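Local coordinates for protein 3-oxosteroid 1-dehydrogenase (Sterolibacterium denitrificans, PDB 7P18) that probably catalyses the FAD-dependent 1,2-dehydrogenation of 3-oxosteroids, passing the electrons to an acceptor, and is seen here with FAD and androsta-1,4-diene-3,17-dione bound, at residues Ser15-Met20 / Asn210-Gly215; Leu21-Ala26 / His218-Arg223; Val53-Asn58 / Gln96-Ile101; Gly155-Gly160 / Arg204-Gly209. All blocks are in the same frame, centred on the assembly; numbering follows the deposited sequence. Where two conformers were deposited one is given.

Contact 1 of 4, residues Ser15-Met20 / Asn210-Gly215; sequences SGAGAM and NAMAAG. With FAD (flavin-adenine dinucleotide), chain C.
A17 meets M212 where the first helix of the Rossmann-type FAD-binding fold, 17-28, packs side by side with helix 208-222, a worked example of two helices meeting through alanines and methionines. The tighter part lies at A17. Its CB sits 3.6 Å from M212 CE, with M212 SD only slightly farther off, so the bent end of the thioether lies over a single methyl. M212 was deposited in two conformers, and this touch, which belongs to one of them, may not always be made. The looser part lies a turn later, where M20 reaches across to A213: CE and A213 CB are 4.3 Å apart, and the nearer approach, 3.7 Å, is from CE to A213 O. The bend about the CG-SD bond of M20 (chi3 -79°) brings that methyl up to A213. No hydrogen bond links the segments, and neither part is open to solvent, since all four touching residues are buried. Away from this interface G16 occupies the N-cap position beside the diphosphate, and with A19 it fits a GxGxxA-type pattern, consistent with dinucleotide binding. S15 OG is hydrogen-bonded to E37, itself an FAD ligand. The bare CA of G16 lies 3.3 Å from FAD O5B.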
loop_
_atom_site.group_PDB
_atom_site.type_symbol
_atom_site.label_atom_id
_atom_site.label_comp_id
_atom_site.label_asym_id
_atom_site.label_seq_id
_atom_site.Cartn_x
_atom_site.Cartn_y
_atom_site.Cartn_z
ATOM N N SER A 15 13.725 7.285 -1.278
ATOM C CA SER A 15 14.146 5.951 -1.758
ATOM C C SER A 15 12.996 4.956 -1.665
ATOM O O SER A 15 13.279 3.784 -1.468
ATOM C CB SER A 15 15.401 5.432 -1.066
ATOM O OG SER A 15 15.144 5.235 0.311
ATOM N N GLY A 16 11.746 5.369 -1.943
ATOM C CA GLY A 16 10.693 4.384 -2.220
ATOM C C GLY A 16 10.930 3.718 -3.568
ATOM O O GLY A 16 11.913 4.034 -4.226
ATOM N N ALA A 17 10.052 2.831 -3.972
ATOM C CA ALA A 17 10.216 2.044 -5.214
ATOM C C ALA A 17 10.190 3.003 -6.420
ATOM O O ALA A 17 11.022 2.838 -7.350
ATOM C CB ALA A 17 9.136 1.005 -5.277
ATOM N N GLY A 18 9.255 3.944 -6.446
ATOM C CA GLY A 18 9.143 4.915 -7.566
ATOM C C GLY A 18 10.460 5.657 -7.756
ATOM O O GLY A 18 10.993 5.733 -8.892
ATOM N N ALA A 19 11.025 6.155 -6.659
ATOM C CA ALA A 19 12.288 6.927 -6.666
ATOM C C ALA A 19 13.437 6.062 -7.176
ATOM O O ALA A 19 14.183 6.552 -8.038
ATOM C CB ALA A 19 12.562 7.489 -5.281
ATOM N N MET A 20 13.595 4.839 -6.673
ATOM C CA MET A 20 14.738 3.990 -7.042
ATOM C C MET A 20 14.599 3.527 -8.505
ATOM O O MET A 20 15.640 3.471 -9.229
ATOM C CB MET A 20 14.866 2.822 -6.058
ATOM C CG MET A 20 15.291 3.286 -4.621
ATOM S SD MET A 20 15.935 1.884 -3.603
ATOM C CE MET A 20 14.402 1.104 -3.119
ATOM N N ASN A 210 9.319 -6.057 0.250
ATOM C CA ASN A 210 10.740 -6.203 0.659
ATOM C C ASN A 210 11.546 -6.757 -0.521
ATOM O O ASN A 210 12.705 -6.332 -0.718
ATOM C CB ASN A 210 10.834 -7.064 1.925
ATOM C CG ASN A 210 11.599 -6.389 3.048
ATOM O OD1 ASN A 210 12.347 -7.059 3.732
ATOM N ND2 ASN A 210 11.420 -5.096 3.253
ATOM N N ALA A 211 10.983 -7.663 -1.323
ATOM C CA ALA A 211 11.656 -8.132 -2.564
ATOM C C ALA A 211 11.815 -6.959 -3.526
ATOM O O ALA A 211 12.856 -6.776 -4.121
ATOM C CB ALA A 211 10.904 -9.262 -3.209
ATOM N N MET A 212 10.769 -6.158 -3.651
ATOM C CA MET A 212 10.754 -4.994 -4.558
ATOM C C MET A 212 11.871 -4.013 -4.162
ATOM O O MET A 212 12.673 -3.641 -5.028
ATOM C CB MET A 212 9.375 -4.328 -4.500
ATOM C CG MET A 212 9.246 -3.103 -5.365
ATOM S SD MET A 212 7.589 -2.424 -5.228
ATOM C CE MET A 212 7.635 -1.810 -3.558
ATOM N N ALA A 213 11.923 -3.602 -2.891
ATOM C CA ALA A 213 12.900 -2.617 -2.391
ATOM C C ALA A 213 14.319 -3.189 -2.441
ATOM O O ALA A 213 15.241 -2.468 -2.880
ATOM C CB ALA A 213 12.511 -2.149 -1.008
ATOM N N ALA A 214 14.515 -4.435 -2.044
ATOM C CA ALA A 214 15.840 -5.110 -2.142
ATOM C C ALA A 214 16.294 -5.152 -3.600
ATOM O O ALA A 214 17.458 -4.774 -3.904
ATOM C CB ALA A 214 15.718 -6.516 -1.603
ATOM N N GLY A 215 15.398 -5.620 -4.483
ATOM C CA GLY A 215 15.721 -5.742 -5.930
ATOM C C GLY A 215 16.077 -4.405 -6.548
ATOM O O GLY A 215 17.031 -4.349 -7.319
HETATM P PA FAD C . 7.545 5.625 0.158
HETATM O O1A FAD C . 7.601 4.222 -0.329
HETATM O O2A FAD C . 7.090 5.731 1.589
HETATM O O5B FAD C . 8.991 6.244 -0.024
HETATM C C5B FAD C . 9.211 7.629 0.355
HETATM C C4B FAD C . 10.596 7.744 0.913
HETATM O O4B FAD C . 10.961 9.150 0.975
HETATM C C3B FAD C . 10.793 7.184 2.338
HETATM O O3B FAD C . 11.915 6.309 2.396
HETATM C C2B FAD C . 10.979 8.440 3.192
HETATM O O2B FAD C . 11.696 8.194 4.394
HETATM C C1B FAD C . 11.614 9.405 2.191
HETATM N N9A FAD C . 11.485 10.822 2.536
HETATM C C8A FAD C . 10.464 11.462 3.180
HETATM N N7A FAD C . 10.732 12.743 3.417
HETATM C C5A FAD C . 11.983 12.948 2.849
HETATM C C6A FAD C . 12.814 14.085 2.751
HETATM N N6A FAD C . 12.534 15.273 3.301
HETATM N N1A FAD C . 13.997 13.934 2.120
HETATM C C2A FAD C . 14.300 12.737 1.610
HETATM N N3A FAD C . 13.636 11.580 1.704
HETATM C C4A FAD C . 12.456 11.770 2.319
HETATM N N1 FAD C . 0.447 -0.220 -2.547
HETATM C C2 FAD C . 0.415 -0.936 -3.694
HETATM O O2 FAD C . 0.198 -0.382 -4.787
HETATM N N3 FAD C . 0.645 -2.253 -3.705
HETATM C C4 FAD C . 0.650 -3.010 -2.552
HETATM O O4 FAD C . 0.973 -4.191 -2.630
HETATM C C4X FAD C . 0.654 -2.315 -1.313
HETATM N N5 FAD C . 0.698 -3.000 -0.182
HETATM C C5X FAD C . 0.777 -2.288 0.991
HETATM C C6 FAD C . 0.922 -2.992 2.210
HETATM C C7 FAD C . 1.144 -2.329 3.409
HETATM C C7M FAD C . 1.328 -3.104 4.698
HETATM C C8 FAD C . 1.282 -0.930 3.399
HETATM C C8M FAD C . 1.553 -0.179 4.691
HETATM C C9 FAD C . 1.059 -0.227 2.232
HETATM C C9A FAD C . 0.858 -0.877 0.999
HETATM N N10 FAD C . 0.649 -0.189 -0.207
HETATM C C10 FAD C . 0.571 -0.882 -1.408
HETATM C "C1'" FAD C . 0.778 1.271 -0.268
HETATM C "C2'" FAD C . 2.209 1.647 -0.714
HETATM O "O2'" FAD C . 3.214 1.039 0.096
HETATM C "C3'" FAD C . 2.442 3.167 -0.753
HETATM O "O3'" FAD C . 1.298 3.866 -1.250
HETATM C "C4'" FAD C . 3.686 3.498 -1.550
HETATM O "O4'" FAD C . 4.763 2.745 -1.010
HETATM C "C5'" FAD C . 4.038 4.971 -1.564
HETATM O "O5'" FAD C . 5.289 5.076 -2.269
HETATM P P FAD C . 6.096 6.445 -2.263
HETATM O O1P FAD C . 7.292 6.118 -3.050
HETATM O O2P FAD C . 5.256 7.605 -2.557
HETATM O O3P FAD C . 6.567 6.584 -0.701
#

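Contact 2 of 4, residues Leu21-Ala26 / His218-Arg223; sequences LAAARA and HALLER
The carbonyl oxygen of A219 is gripped by two donors of R223, the residue that also reaches across to A24 at the far end of this helix pair in the Rossmann-type domain. R223 N bonds A219 O at 3.2 Å, while R223 NH1 comes to A219 O from the opposite face of the carbonyl at 3.0 Å, with an N-H...O angle of 161°. That oxygen lies in the guanidinium plane, which helps to fix the rotation of the group. The same guanidinium forms a salt bridge through NE with D28, at the end of helix 17-28, and its NH2 bonds N104 O. The arm is extended from CG to NE and passes alongside A24, with NE 4.1 Å from A24 CB. A leucine here would probably leave D28 without its charged mate and strip A219 O of its side-chain donor. The rest is apolar and close: small residues let the backbones approach until A24 CA and L220 CA are 5.9 Å apart. One branch of L220 lies against the other helix, its CD2 3.8 Å from A23 CB and 3.7 Å from A24 N.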
loop_
_atom_site.group_PDB
_atom_site.type_symbol
_atom_site.label_atom_id
_atom_site.label_comp_id
_atom_site.label_asym_id
_atom_site.label_seq_id
_atom_site.Cartn_x
_atom_site.Cartn_y
_atom_site.Cartn_z
ATOM N N LEU A 21 13.369 3.214 -8.950
ATOM C CA LEU A 21 13.087 2.845 -10.369
ATOM C C LEU A 21 13.482 4.016 -11.274
ATOM O O LEU A 21 14.220 3.783 -12.258
ATOM C CB LEU A 21 11.608 2.474 -10.537
ATOM C CG LEU A 21 11.184 1.837 -11.876
ATOM C CD1 LEU A 21 11.072 2.880 -12.970
ATOM C CD2 LEU A 21 12.128 0.747 -12.303
ATOM N N ALA A 22 13.038 5.231 -10.958
ATOM C CA ALA A 22 13.347 6.434 -11.753
ATOM C C ALA A 22 14.872 6.582 -11.828
ATOM O O ALA A 22 15.395 6.886 -12.925
ATOM C CB ALA A 22 12.662 7.654 -11.200
ATOM N N ALA A 23 15.565 6.366 -10.712
ATOM C CA ALA A 23 17.038 6.485 -10.618
ATOM C C ALA A 23 17.708 5.475 -11.561
ATOM O O ALA A 23 18.634 5.879 -12.331
ATOM C CB ALA A 23 17.481 6.299 -9.176
ATOM N N ALA A 24 17.297 4.226 -11.538
ATOM C CA ALA A 24 17.897 3.163 -12.368
ATOM C C ALA A 24 17.640 3.495 -13.843
ATOM O O ALA A 24 18.561 3.331 -14.693
ATOM C CB ALA A 24 17.324 1.823 -12.003
ATOM N N ARG A 25 16.432 3.952 -14.144
ATOM C CA ARG A 25 16.025 4.215 -15.544
ATOM C C ARG A 25 16.821 5.414 -16.061
ATOM O O ARG A 25 17.301 5.338 -17.203
ATOM C CB ARG A 25 14.517 4.417 -15.674
ATOM C CG ARG A 25 14.076 4.762 -17.090
ATOM C CD ARG A 25 14.297 3.608 -18.042
ATOM N NE ARG A 25 13.768 3.924 -19.366
ATOM C CZ ARG A 25 13.805 3.117 -20.418
ATOM N NH1 ARG A 25 14.321 1.895 -20.342
ATOM N NH2 ARG A 25 13.294 3.547 -21.555
ATOM N N ALA A 26 16.917 6.488 -15.282
ATOM C CA ALA A 26 17.646 7.717 -15.673
ATOM C C ALA A 26 19.108 7.331 -15.935
ATOM O O ALA A 26 19.665 7.720 -16.980
ATOM C CB ALA A 26 17.505 8.761 -14.615
ATOM N N HIS A 218 19.499 -3.275 -5.321
ATOM C CA HIS A 218 20.506 -4.093 -6.039
ATOM C C HIS A 218 20.766 -3.504 -7.430
ATOM O O HIS A 218 21.922 -3.352 -7.795
ATOM C CB HIS A 218 20.057 -5.543 -6.102
ATOM C CG HIS A 218 21.043 -6.405 -6.814
ATOM N ND1 HIS A 218 22.249 -6.800 -6.229
ATOM C CD2 HIS A 218 21.030 -6.934 -8.058
ATOM C CE1 HIS A 218 22.930 -7.539 -7.095
ATOM N NE2 HIS A 218 22.206 -7.618 -8.225
ATOM N N ALA A 219 19.719 -3.120 -8.161
ATOM C CA ALA A 219 19.826 -2.447 -9.470
ATOM C C ALA A 219 20.666 -1.171 -9.363
ATOM O O ALA A 219 21.504 -0.928 -10.247
ATOM C CB ALA A 219 18.448 -2.134 -10.032
ATOM N N LEU A 220 20.483 -0.378 -8.314
ATOM C CA LEU A 220 21.259 0.864 -8.115
ATOM C C LEU A 220 22.722 0.478 -7.804
ATOM O O LEU A 220 23.648 1.167 -8.297
ATOM C CB LEU A 220 20.624 1.702 -7.013
ATOM C CG LEU A 220 19.223 2.246 -7.314
ATOM C CD1 LEU A 220 18.779 3.196 -6.206
ATOM C CD2 LEU A 220 19.175 2.937 -8.682
ATOM N N LEU A 221 22.931 -0.602 -7.056
ATOM C CA LEU A 221 24.297 -1.049 -6.669
ATOM C C LEU A 221 25.066 -1.443 -7.924
ATOM O O LEU A 221 26.165 -0.960 -8.094
ATOM C CB LEU A 221 24.207 -2.235 -5.718
ATOM C CG LEU A 221 24.100 -1.900 -4.244
ATOM C CD1 LEU A 221 23.906 -3.174 -3.446
ATOM C CD2 LEU A 221 25.334 -1.140 -3.768
ATOM N N GLU A 222 24.471 -2.270 -8.780
ATOM C CA GLU A 222 25.065 -2.708 -10.071
ATOM C C GLU A 222 25.429 -1.506 -10.933
ATOM O O GLU A 222 26.441 -1.588 -11.624
ATOM C CB GLU A 222 24.106 -3.619 -10.821
ATOM C CG GLU A 222 23.946 -4.928 -10.095
ATOM C CD GLU A 222 23.582 -6.091 -10.990
ATOM O OE1 GLU A 222 22.726 -5.910 -11.878
ATOM O OE2 GLU A 222 24.186 -7.166 -10.800
ATOM N N ARG A 223 24.637 -0.435 -10.905
ATOM C CA ARG A 223 24.868 0.773 -11.732
ATOM C C ARG A 223 25.750 1.770 -10.974
ATOM O O ARG A 223 26.059 2.807 -11.549
ATOM C CB ARG A 223 23.526 1.415 -12.115
ATOM C CG ARG A 223 22.654 0.496 -12.962
ATOM C CD ARG A 223 21.180 0.847 -12.924
ATOM N NE ARG A 223 20.446 0.119 -13.948
ATOM C CZ ARG A 223 20.184 -1.176 -13.902
ATOM N NH1 ARG A 223 20.550 -1.912 -12.863
ATOM N NH2 ARG A 223 19.533 -1.742 -14.901
#

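Contact 3 of 4, residues Val53-Asn58 / Gln96-Ile101; sequences VWIPNN and QMVEYI
Strand 53-54 and the residue after it, I55, rest on helix 84-104, and the pairing illustrates how a few methyl groups can join a strand to a helix without any hydrogen bond between them. V98 touches both strand-side residues: its CG2 meets I55 CD1 at 3.7 Å and, more distantly, V53 CG2 at 4.2 Å, the two valines passing in opposite directions. M97 adds its terminal methyl, CE, 4.0 Å from I55 CD1, its chain crossing that of I55 at about a right angle after bends at chi2 and chi3. This is sheet-on-helix packing within the FAD-binding domain; M132 of strand 131-138 packs on I55 and V98, M547 of helix 543-559 on V53 and M97. The type II beta turn from I55 to N58 follows the strand. N58 ND2 donates to I55 O at 3.0 Å, with a 158° angle at the hydrogen, approaching in the carbonyl plane. G129 O takes a further bond from ND2, and N58 OD1 accepts from Q60 N.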
loop_
_atom_site.group_PDB
_atom_site.type_symbol
_atom_site.label_atom_id
_atom_site.label_comp_id
_atom_site.label_asym_id
_atom_site.label_seq_id
_atom_site.Cartn_x
_atom_site.Cartn_y
_atom_site.Cartn_z
ATOM N N VAL A 53 1.989 -4.376 -8.199
ATOM C CA VAL A 53 1.787 -3.274 -9.191
ATOM C C VAL A 53 0.640 -3.675 -10.116
ATOM O O VAL A 53 0.530 -4.856 -10.499
ATOM C CB VAL A 53 3.067 -2.936 -9.964
ATOM C CG1 VAL A 53 4.113 -2.332 -9.055
ATOM C CG2 VAL A 53 3.632 -4.155 -10.698
ATOM N N TRP A 54 -0.245 -2.716 -10.415
ATOM C CA TRP A 54 -1.463 -2.972 -11.206
ATOM C C TRP A 54 -1.175 -2.572 -12.657
ATOM O O TRP A 54 -1.101 -1.379 -12.952
ATOM C CB TRP A 54 -2.655 -2.231 -10.624
ATOM C CG TRP A 54 -3.938 -2.548 -11.314
ATOM C CD1 TRP A 54 -4.693 -3.673 -11.154
ATOM C CD2 TRP A 54 -4.650 -1.714 -12.241
ATOM N NE1 TRP A 54 -5.836 -3.569 -11.876
ATOM C CE2 TRP A 54 -5.824 -2.396 -12.584
ATOM C CE3 TRP A 54 -4.404 -0.469 -12.819
ATOM C CZ2 TRP A 54 -6.752 -1.890 -13.496
ATOM C CZ3 TRP A 54 -5.329 0.044 -13.702
ATOM C CH2 TRP A 54 -6.480 -0.663 -14.047
ATOM N N ILE A 55 -0.947 -3.574 -13.500
ATOM C CA ILE A 55 -0.393 -3.383 -14.867
ATOM C C ILE A 55 -1.394 -3.973 -15.848
ATOM O O ILE A 55 -1.317 -5.137 -16.245
ATOM C CB ILE A 55 1.009 -4.015 -15.028
ATOM C CG1 ILE A 55 1.952 -3.703 -13.866
ATOM C CG2 ILE A 55 1.606 -3.590 -16.370
ATOM C CD1 ILE A 55 2.407 -2.242 -13.791
ATOM N N PRO A 56 -2.338 -3.159 -16.340
ATOM C CA PRO A 56 -3.282 -3.670 -17.327
ATOM C C PRO A 56 -2.474 -4.082 -18.573
ATOM O O PRO A 56 -1.527 -3.424 -18.914
ATOM C CB PRO A 56 -4.238 -2.511 -17.582
ATOM C CG PRO A 56 -4.047 -1.615 -16.352
ATOM C CD PRO A 56 -2.591 -1.749 -15.981
ATOM N N ASN A 57 -2.942 -5.146 -19.214
ATOM C CA ASN A 57 -2.478 -5.583 -20.553
ATOM C C ASN A 57 -0.992 -5.926 -20.478
ATOM O O ASN A 57 -0.252 -5.717 -21.504
ATOM C CB ASN A 57 -2.772 -4.527 -21.609
ATOM C CG ASN A 57 -2.759 -5.085 -23.024
ATOM O OD1 ASN A 57 -2.996 -6.299 -23.274
ATOM N ND2 ASN A 57 -2.531 -4.165 -23.947
ATOM N N ASN A 58 -0.508 -6.402 -19.325
ATOM C CA ASN A 58 0.916 -6.836 -19.245
ATOM C C ASN A 58 1.061 -8.098 -20.124
ATOM O O ASN A 58 0.056 -8.859 -20.318
ATOM C CB ASN A 58 1.388 -7.028 -17.803
ATOM C CG ASN A 58 0.751 -8.194 -17.102
ATOM O OD1 ASN A 58 1.106 -9.341 -17.401
ATOM N ND2 ASN A 58 -0.200 -7.928 -16.194
ATOM N N GLN A 96 5.538 -1.286 -20.125
ATOM C CA GLN A 96 6.929 -1.024 -20.566
ATOM C C GLN A 96 7.851 -0.968 -19.345
ATOM O O GLN A 96 8.976 -1.524 -19.422
ATOM C CB GLN A 96 6.993 0.253 -21.375
ATOM C CG GLN A 96 6.261 0.192 -22.710
ATOM C CD GLN A 96 6.451 1.498 -23.434
ATOM O OE1 GLN A 96 6.894 2.473 -22.846
ATOM N NE2 GLN A 96 6.035 1.547 -24.679
ATOM N N MET A 97 7.361 -0.388 -18.252
ATOM C CA MET A 97 8.129 -0.261 -16.976
ATOM C C MET A 97 8.376 -1.668 -16.414
ATOM O O MET A 97 9.521 -1.948 -16.090
ATOM C CB MET A 97 7.410 0.660 -15.988
ATOM C CG MET A 97 8.080 0.737 -14.586
ATOM S SD MET A 97 7.578 -0.624 -13.536
ATOM C CE MET A 97 5.841 -0.306 -13.259
ATOM N N VAL A 98 7.391 -2.565 -16.382
ATOM C CA VAL A 98 7.626 -3.934 -15.855
ATOM C C VAL A 98 8.540 -4.722 -16.796
ATOM O O VAL A 98 9.423 -5.470 -16.295
ATOM C CB VAL A 98 6.317 -4.654 -15.539
ATOM C CG1 VAL A 98 6.488 -6.139 -15.270
ATOM C CG2 VAL A 98 5.674 -3.962 -14.338
ATOM N N GLU A 99 8.364 -4.607 -18.115
ATOM C CA GLU A 99 9.281 -5.332 -19.040
ATOM C C GLU A 99 10.709 -4.839 -18.841
ATOM O O GLU A 99 11.625 -5.670 -18.941
ATOM C CB GLU A 99 8.884 -5.140 -20.507
ATOM C CG GLU A 99 7.691 -5.969 -20.890
ATOM C CD GLU A 99 7.362 -5.887 -22.384
ATOM O OE1 GLU A 99 8.292 -5.759 -23.199
ATOM O OE2 GLU A 99 6.203 -6.010 -22.701
ATOM N N TYR A 100 10.883 -3.550 -18.579
ATOM C CA TYR A 100 12.181 -2.911 -18.329
ATOM C C TYR A 100 12.804 -3.521 -17.076
ATOM O O TYR A 100 13.993 -3.897 -17.136
ATOM C CB TYR A 100 12.071 -1.388 -18.194
ATOM C CG TYR A 100 13.276 -0.739 -17.555
ATOM C CD1 TYR A 100 14.506 -0.706 -18.181
ATOM C CD2 TYR A 100 13.193 -0.201 -16.276
ATOM C CE1 TYR A 100 15.632 -0.168 -17.560
ATOM C CE2 TYR A 100 14.293 0.348 -15.648
ATOM C CZ TYR A 100 15.517 0.389 -16.291
ATOM O OH TYR A 100 16.582 0.961 -15.635
ATOM N N ILE A 101 12.050 -3.599 -15.982
ATOM C CA ILE A 101 12.550 -4.270 -14.750
ATOM C C ILE A 101 13.008 -5.688 -15.121
ATOM O O ILE A 101 14.153 -6.058 -14.785
ATOM C CB ILE A 101 11.496 -4.295 -13.635
ATOM C CG1 ILE A 101 11.231 -2.893 -13.084
ATOM C CG2 ILE A 101 11.961 -5.264 -12.562
ATOM C CD1 ILE A 101 10.162 -2.816 -12.010
#

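Contact 4 of 4, residues Gly155-Gly160 / Arg204-Gly209; sequences GTLLMG and RKRGLG
The two backbones stay well apart, T156 CA and L208 CA being 8.2 Å from each other, and no hydrogen bond crosses between them. One segment leaves a 3-10 turn at T156 and reverses through a type II beta turn from L157 to G160; the other runs from strand 205-206 through G207 and L208, where phi is +57°, and on into the helix that continues past G209. Side chains alone make the contact, an example of packing at a point where a strand passes into a helix. L208 does most of this work on its side: with CG anti to the carbonyl carbon (chi1 -54°), its CD1 reaches T156 CB at 3.9 Å and passes T156 O at 4.1 Å. The second touch is slighter, L157 CD2 coming obliquely to the guanidinium of R206 at 4.3 Å from NH2. Two bonds hold that guanidinium, NH1 to D203 O and NH2 to N210 OD1 of the following helix, and the leucine methyl lies against it. S163 packs against both L157 and R206. The hydroxyl of T156 is likewise engaged, bonding Y153 O. T156 also touches the bound androsta-1,4-diene-3,17-dione and L208, next to it, lies near the FAD-binding G50, so the contact borders the steroid site beside the flavin.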
loop_
_atom_site.group_PDB
_atom_site.type_symbol
_atom_site.label_atom_id
_atom_site.label_comp_id
_atom_site.label_asym_id
_atom_site.label_seq_id
_atom_site.Cartn_x
_atom_site.Cartn_y
_atom_site.Cartn_z
ATOM N N GLY A 155 4.463 -9.745 10.463
ATOM C CA GLY A 155 3.156 -10.271 10.045
ATOM C C GLY A 155 3.113 -10.689 8.588
ATOM O O GLY A 155 2.217 -11.447 8.252
ATOM N N THR A 156 3.987 -10.158 7.719
ATOM C CA THR A 156 4.008 -10.506 6.268
ATOM C C THR A 156 4.823 -11.783 6.058
ATOM O O THR A 156 4.954 -12.227 4.890
ATOM C CB THR A 156 4.531 -9.369 5.377
ATOM O OG1 THR A 156 5.895 -9.084 5.673
ATOM C CG2 THR A 156 3.703 -8.109 5.462
ATOM N N LEU A 157 5.362 -12.354 7.140
ATOM C CA LEU A 157 6.254 -13.536 7.091
ATOM C C LEU A 157 5.550 -14.738 7.723
ATOM O O LEU A 157 4.700 -14.537 8.621
ATOM C CB LEU A 157 7.544 -13.209 7.842
ATOM C CG LEU A 157 8.282 -11.952 7.396
ATOM C CD1 LEU A 157 9.406 -11.616 8.372
ATOM C CD2 LEU A 157 8.820 -12.101 5.979
ATOM N N LEU A 158 5.926 -15.940 7.297
ATOM C CA LEU A 158 5.353 -17.208 7.811
ATOM C C LEU A 158 5.935 -17.504 9.194
ATOM O O LEU A 158 7.186 -17.629 9.285
ATOM C CB LEU A 158 5.704 -18.347 6.854
ATOM C CG LEU A 158 5.037 -19.683 7.165
ATOM C CD1 LEU A 158 3.532 -19.517 7.246
ATOM C CD2 LEU A 158 5.427 -20.726 6.132
ATOM N N MET A 159 5.061 -17.670 10.195
ATOM C CA MET A 159 5.441 -17.827 11.632
ATOM C C MET A 159 6.376 -16.666 12.008
ATOM O O MET A 159 7.303 -16.899 12.800
ATOM C CB MET A 159 6.160 -19.161 11.908
ATOM C CG MET A 159 5.372 -20.424 11.550
ATOM S SD MET A 159 3.680 -20.502 12.220
ATOM C CE MET A 159 3.085 -22.030 11.487
ATOM N N GLY A 160 6.172 -15.481 11.409
ATOM C CA GLY A 160 7.014 -14.279 11.576
ATOM C C GLY A 160 8.466 -14.486 11.184
ATOM O O GLY A 160 9.310 -13.735 11.683
ATOM N N ARG A 204 16.922 -14.740 4.300
ATOM C CA ARG A 204 17.774 -14.254 3.193
ATOM C C ARG A 204 16.907 -13.935 1.954
ATOM O O ARG A 204 17.279 -13.038 1.155
ATOM C CB ARG A 204 18.767 -15.365 2.852
ATOM C CG ARG A 204 19.693 -15.025 1.700
ATOM C CD ARG A 204 20.887 -15.949 1.686
ATOM N NE ARG A 204 20.501 -17.282 1.298
ATOM C CZ ARG A 204 20.557 -17.751 0.061
ATOM N NH1 ARG A 204 20.973 -16.990 -0.936
ATOM N NH2 ARG A 204 20.185 -18.994 -0.174
ATOM N N LYS A 205 15.893 -14.754 1.740
ATOM C CA LYS A 205 14.878 -14.552 0.679
ATOM C C LYS A 205 13.890 -13.510 1.187
ATOM O O LYS A 205 13.334 -13.670 2.315
ATOM C CB LYS A 205 14.150 -15.845 0.315
ATOM C CG LYS A 205 15.035 -16.966 -0.211
ATOM C CD LYS A 205 15.775 -16.578 -1.434
ATOM C CE LYS A 205 16.646 -17.694 -1.946
ATOM N NZ LYS A 205 16.976 -17.480 -3.371
ATOM N N ARG A 206 13.670 -12.486 0.374
ATOM C CA ARG A 206 12.672 -11.431 0.664
ATOM C C ARG A 206 11.505 -11.576 -0.320
ATOM O O ARG A 206 11.711 -11.949 -1.479
ATOM C CB ARG A 206 13.368 -10.067 0.598
ATOM C CG ARG A 206 14.693 -9.940 1.341
ATOM C CD ARG A 206 14.643 -10.395 2.787
ATOM N NE ARG A 206 13.628 -9.739 3.584
ATOM C CZ ARG A 206 13.108 -10.200 4.725
ATOM N NH1 ARG A 206 13.492 -11.354 5.247
ATOM N NH2 ARG A 206 12.183 -9.497 5.352
ATOM N N GLY A 207 10.309 -11.272 0.160
ATOM C CA GLY A 207 9.053 -11.295 -0.603
ATOM C C GLY A 207 8.356 -9.954 -0.591
ATOM O O GLY A 207 8.772 -9.047 0.172
ATOM N N LEU A 208 7.335 -9.825 -1.428
ATOM C CA LEU A 208 6.388 -8.689 -1.408
ATOM C C LEU A 208 7.179 -7.398 -1.576
ATOM O O LEU A 208 8.100 -7.395 -2.395
ATOM C CB LEU A 208 5.601 -8.738 -0.101
ATOM C CG LEU A 208 4.909 -10.066 0.179
ATOM C CD1 LEU A 208 4.181 -10.000 1.522
ATOM C CD2 LEU A 208 3.943 -10.465 -0.927
ATOM N N GLY A 209 6.830 -6.333 -0.850
ATOM C CA GLY A 209 7.500 -5.028 -1.001
ATOM C C GLY A 209 8.949 -5.113 -0.614
ATOM O O GLY A 209 9.752 -4.298 -1.063
#

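In the fold
Contacts 1 and 2 join the same two helices, 17-28 and 208-222, and meet where M20 O lies against L220 CD2; contact 1 is wholly buried beside the FAD diphosphate, whereas contact 2 ends at a partly exposed arginine with a salt bridge. Contact 3 reaches the first of these helices from another side, its own helix 84-104 touching L21 and A24. It is as buried as contact 1 and purely apolar across the segments. Contact 4, at the start of helix 208-222, is partly buried and lies near the bound steroid. Contacts 3 and 4 do not touch, yet both reach the antiparallel sheet built on strand 131-138.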